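L-asparagine oxygenase (Streptomyces coelicolor, PDB 2OG5) catalyses the iron(II)- and 2-oxoglutarate-dependent 3-hydroxylation of L-asparagine to (2S,3S)-3-hydroxyasparagine, a building block of the calcium-dependent lipopeptide antibiotic. Local coordinates at residues V38-Q42 / S43-L47; R213-L216 / P217-D221. All coordinates share one frame; numbering follows the deposited sequence.

Both contacts are local turns of continuous chain at the ends of helices, so neither encloses a long loop; they follow one another in series and neither nest nor cross. Near the N terminus, contact 1 turns the chain from strand 37-39, which runs parallel to strand 99-103 in the larger sheet of this jelly-roll enzyme, into helix 42-58. Well over a hundred residues later, contact 2 follows strand 207-211 of the four-stranded antiparallel sheet and carries the chain from helix 212-215 towards helix 221-227 and against helix 274-290. Their centres lie about 37 Å apart and their nearest atoms about 14 Å. Both lie away from the metal and substrate sites.

Contact 1 of 2, residues V38-Q42 / S43-L47; sequences VTLDQ and SDAEL
Asp-41 meets Asp-44 as the N-cap of helix 42-58, where the chain leaves strand 37-39 of the jelly-roll's larger sheet. Aspartate suits this place because its short carboxylate can fold back onto the first turn: chi1 of 67° sets CG between the backbone N and the carbonyl carbon, and OD1 accepts from Asp-44 N at 2.9 Å, nearly along its C-O axis. Helical backbone bonds follow, from Ala-45 N to Asp-41 O and from Glu-46 N to Gln-42 O.

The two carboxylates are also near each other, Asp-41 OD1 3.5 Å from Asp-44 OD2, their planes 48° apart. Water probably eases the repulsion: one molecule donates to Asp-41 OD2 and Asp-44 OD2, and another accepts from Asp-41 N while donating to Asp-44 OD2, which is also hydrogen-bonded to Thr-82 OG1.

Apolar packing is slight but apt: Leu-40 CD2 lies 3.8 Å from Ala-45 CA, and the small alanine lets this buried leucine sit close to the helix while it also touches Leu-83 and Leu-105.

On the exposed flank, Gln-42 bends at chi2 (66°) towards Glu-46. Its NE2 donates to Glu-46 OE2 from above the carboxylate plane, at an unusually short 2.5 Å whose exact value is doubtful.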
loop_
_atom_site.group_PDB
_atom_site.type_symbol
_atom_site.label_atom_id
_atom_site.label_comp_id
_atom_site.label_asym_id
_atom_site.label_seq_id
_atom_site.Cartn_x
_atom_site.Cartn_y
_atom_site.Cartn_z
ATOM N N VAL A 38 2.618 -16.314 -3.918
ATOM C CA VAL A 38 2.759 -17.390 -2.947
ATOM C C VAL A 38 1.404 -17.800 -2.405
ATOM O O VAL A 38 0.707 -16.995 -1.805
ATOM C CB VAL A 38 3.651 -16.951 -1.766
ATOM C CG1 VAL A 38 3.793 -18.087 -0.754
ATOM C CG2 VAL A 38 5.013 -16.490 -2.278
ATOM N N THR A 39 1.033 -19.060 -2.609
ATOM C CA THR A 39 -0.176 -19.597 -2.004
ATOM C C THR A 39 0.247 -20.401 -0.782
ATOM O O THR A 39 1.078 -21.306 -0.888
ATOM C CB THR A 39 -0.980 -20.475 -2.991
ATOM O OG1 THR A 39 -1.433 -19.672 -4.088
ATOM C CG2 THR A 39 -2.194 -21.091 -2.304
ATOM N N LEU A 40 -0.299 -20.051 0.376
ATOM C CA LEU A 40 -0.017 -20.791 1.597
ATOM C C LEU A 40 -0.537 -22.219 1.447
ATOM O O LEU A 40 -1.645 -22.425 0.944
ATOM C CB LEU A 40 -0.686 -20.131 2.808
ATOM C CG LEU A 40 0.037 -18.948 3.461
ATOM C CD1 LEU A 40 0.214 -17.771 2.500
ATOM C CD2 LEU A 40 -0.710 -18.514 4.722
ATOM N N ASP A 41 0.252 -23.204 1.872
ATOM C CA ASP A 41 -0.269 -24.563 1.926
ATOM C C ASP A 41 -1.166 -24.673 3.158
ATOM O O ASP A 41 -1.197 -23.763 3.986
ATOM C CB ASP A 41 0.848 -25.620 1.864
ATOM C CG ASP A 41 1.742 -25.636 3.081
ATOM O OD1 ASP A 41 1.418 -25.014 4.109
ATOM O OD2 ASP A 41 2.787 -26.320 3.004
ATOM N N GLN A 42 -1.924 -25.757 3.256
ATOM C CA GLN A 42 -2.955 -25.872 4.286
ATOM C C GLN A 42 -2.362 -25.766 5.689
ATOM O O GLN A 42 -2.925 -25.103 6.558
ATOM C CB GLN A 42 -3.715 -27.195 4.131
ATOM C CG GLN A 42 -4.814 -27.445 5.171
ATOM C CD GLN A 42 -5.984 -26.472 5.082
ATOM O OE1 GLN A 42 -6.135 -25.737 4.102
ATOM N NE2 GLN A 42 -6.828 -26.470 6.115
ATOM N N SER A 43 -1.227 -26.423 5.896
ATOM C CA SER A 43 -0.550 -26.430 7.190
ATOM C C SER A 43 -0.182 -25.013 7.627
ATOM O O SER A 43 -0.494 -24.593 8.742
ATOM C CB SER A 43 0.709 -27.296 7.107
ATOM O OG SER A 43 1.510 -27.158 8.266
ATOM N N ASP A 44 0.468 -24.282 6.732
ATOM C CA ASP A 44 0.862 -22.903 7.019
ATOM C C ASP A 44 -0.343 -21.975 7.197
ATOM O O ASP A 44 -0.330 -21.109 8.072
ATOM C CB ASP A 44 1.774 -22.367 5.916
ATOM C CG ASP A 44 3.172 -22.979 5.954
ATOM O OD1 ASP A 44 3.522 -23.661 6.939
ATOM O OD2 ASP A 44 3.933 -22.763 4.990
ATOM N N ALA A 45 -1.378 -22.160 6.377
ATOM C CA ALA A 45 -2.601 -21.356 6.479
ATOM C C ALA A 45 -3.285 -21.560 7.832
ATOM O O ALA A 45 -3.777 -20.607 8.443
ATOM C CB ALA A 45 -3.556 -21.698 5.341
ATOM N N GLU A 46 -3.317 -22.809 8.295
ATOM C CA GLU A 46 -3.898 -23.120 9.601
ATOM C C GLU A 46 -3.108 -22.515 10.766
ATOM O O GLU A 46 -3.693 -22.028 11.741
ATOM C CB GLU A 46 -4.019 -24.636 9.772
ATOM C CG GLU A 46 -5.088 -25.238 8.883
ATOM C CD GLU A 46 -5.138 -26.761 8.946
ATOM O OE1 GLU A 46 -4.227 -27.386 9.537
ATOM O OE2 GLU A 46 -6.099 -27.335 8.394
ATOM N N LEU A 47 -1.785 -22.536 10.662
ATOM C CA LEU A 47 -0.930 -21.984 11.711
ATOM C C LEU A 47 -1.096 -20.466 11.807
ATOM O O LEU A 47 -1.271 -19.925 12.902
ATOM C CB LEU A 47 0.534 -22.347 11.461
ATOM C CG LEU A 47 1.566 -21.748 12.424
ATOM C CD1 LEU A 47 1.185 -21.981 13.887
ATOM C CD2 LEU A 47 2.963 -22.306 12.134
HETATM O O HOH W 1 2.988 -22.178 2.512
HETATM O O HOH W 2 4.903 -25.462 4.331
#

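Contact 2 of 2, residues R213-L216 / P217-D221; sequences RRVL and PLLSD
With chi1 of -61°, Leu-219 has CG anti to its carbonyl carbon, which lays CG back against the turn, 3.5 Å from Val-215 O; in Leu-216, chi1 of -175° sets CG beside the carbonyl carbon, with CD1 at 4.4 Å from Leu-219 CD1. The setting is a type I beta turn, residues 215-218, by which short helix 212-215 gives way to the link into helix 221-227.

Val-215 O is the main polar atom of this turn. It accepts from Leu-218 N at 2.8 Å, the donor standing 45° out of the carbonyl plane, and takes a further weak bond from Leu-219 N. That same N-H makes a second weak bond, to Leu-216 O, and is thus shared between two carbonyls. Pro-217 suits its place because its ring favours the phi of -66° found here and it has no N-H to offer: its CD instead lies 3.6 Å from Arg-213 O, where a helical N-H donor would otherwise point. Leu-216 CB and Pro-217 CD, held at 3.5 Å across the peptide bond that joins them, are crowded together.

Buried Leu-219 reaches Val-224 and Leu-227 of helix 221-227 as well as His-286 of helix 274-290, and Leu-216 also meets Val-224. Ser-220 is the N-cap of helix 221-227, its side chain capping a backbone N just beyond the segment and its OG also hydrogen-bonded to Glu-282. The arginines leave the backbone pointing away from residues 217-221, and their guanidinium groups are held elsewhere: Arg-213 forms a salt bridge with Asp-259 and hydrogen-bonds Gly-95 O, Arg-214 a salt bridge with Asp-97.

Leu-218 lies along the preceding carbonyls, its CD1 3.6 Å from Arg-214 O.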
loop_
_atom_site.group_PDB
_atom_site.type_symbol
_atom_site.label_atom_id
_atom_site.label_comp_id
_atom_site.label_asym_id
_atom_site.label_seq_id
_atom_site.Cartn_x
_atom_site.Cartn_y
_atom_site.Cartn_z
ATOM N N ARG A 213 11.156 -0.774 -13.047
ATOM C CA ARG A 213 12.066 -1.781 -13.633
ATOM C C ARG A 213 11.595 -2.324 -14.987
ATOM O O ARG A 213 12.421 -2.678 -15.837
ATOM C CB ARG A 213 12.288 -2.954 -12.673
ATOM C CG ARG A 213 13.031 -2.559 -11.413
ATOM C CD ARG A 213 13.140 -3.680 -10.392
ATOM N NE ARG A 213 13.926 -3.187 -9.266
ATOM C CZ ARG A 213 13.691 -3.449 -7.979
ATOM N NH1 ARG A 213 12.704 -4.233 -7.600
ATOM N NH2 ARG A 213 14.470 -2.912 -7.057
ATOM N N ARG A 214 10.278 -2.415 -15.174
ATOM C CA ARG A 214 9.712 -2.846 -16.453
ATOM C C ARG A 214 9.770 -1.748 -17.489
ATOM O O ARG A 214 9.886 -2.045 -18.671
ATOM C CB ARG A 214 8.251 -3.287 -16.328
ATOM C CG ARG A 214 7.985 -4.496 -15.452
ATOM C CD ARG A 214 8.592 -5.756 -16.033
ATOM N NE ARG A 214 8.036 -6.972 -15.437
ATOM C CZ ARG A 214 8.483 -8.199 -15.692
ATOM N NH1 ARG A 214 9.479 -8.390 -16.550
ATOM N NH2 ARG A 214 7.921 -9.246 -15.103
ATOM N N VAL A 215 9.661 -0.487 -17.076
ATOM C CA VAL A 215 9.535 0.592 -18.054
ATOM C C VAL A 215 10.833 1.307 -18.401
ATOM O O VAL A 215 10.984 1.737 -19.543
ATOM C CB VAL A 215 8.452 1.638 -17.682
ATOM C CG1 VAL A 215 7.144 0.940 -17.300
ATOM C CG2 VAL A 215 8.899 2.540 -16.591
ATOM N N LEU A 216 11.765 1.433 -17.455
ATOM C CA LEU A 216 12.986 2.219 -17.702
ATOM C C LEU A 216 13.693 1.860 -19.022
ATOM O O LEU A 216 14.033 2.762 -19.780
ATOM C CB LEU A 216 13.961 2.147 -16.517
ATOM C CG LEU A 216 15.215 3.027 -16.643
ATOM C CD1 LEU A 216 14.849 4.501 -16.704
ATOM C CD2 LEU A 216 16.175 2.779 -15.491
ATOM N N PRO A 217 13.893 0.558 -19.309
ATOM C CA PRO A 217 14.571 0.202 -20.574
ATOM C C PRO A 217 13.792 0.544 -21.847
ATOM O O PRO A 217 14.374 0.522 -22.932
ATOM C CB PRO A 217 14.745 -1.321 -20.475
ATOM C CG PRO A 217 14.498 -1.670 -19.054
ATOM C CD PRO A 217 13.563 -0.640 -18.516
ATOM N N LEU A 218 12.500 0.844 -21.723
ATOM C CA LEU A 218 11.650 1.149 -22.882
ATOM C C LEU A 218 11.502 2.649 -23.163
ATOM O O LEU A 218 11.041 3.041 -24.243
ATOM C CB LEU A 218 10.257 0.553 -22.670
ATOM C CG LEU A 218 10.180 -0.914 -22.239
ATOM C CD1 LEU A 218 8.734 -1.316 -21.988
ATOM C CD2 LEU A 218 10.830 -1.817 -23.283
ATOM N N LEU A 219 11.872 3.491 -22.205
ATOM C CA LEU A 219 11.695 4.936 -22.338
ATOM C C LEU A 219 12.732 5.550 -23.270
ATOM O O LEU A 219 13.866 5.077 -23.334
ATOM C CB LEU A 219 11.801 5.606 -20.971
ATOM C CG LEU A 219 10.766 5.178 -19.936
ATOM C CD1 LEU A 219 11.074 5.841 -18.612
ATOM C CD2 LEU A 219 9.367 5.528 -20.420
ATOM N N SER A 220 12.344 6.619 -23.960
ATOM C CA SER A 220 13.259 7.327 -24.850
ATOM C C SER A 220 14.300 8.099 -24.046
ATOM O O SER A 220 14.064 8.483 -22.895
ATOM C CB SER A 220 12.490 8.272 -25.783
ATOM O OG SER A 220 11.894 9.351 -25.085
ATOM N N ASP A 221 15.461 8.320 -24.655
ATOM C CA ASP A 221 16.553 9.018 -23.986
ATOM C C ASP A 221 16.134 10.388 -23.458
ATOM O O ASP A 221 16.519 10.771 -22.354
ATOM C CB ASP A 221 17.753 9.178 -24.929
ATOM C CG ASP A 221 18.522 7.875 -25.143
ATOM O OD1 ASP A 221 18.308 6.905 -24.387
ATOM O OD2 ASP A 221 19.355 7.831 -26.074
#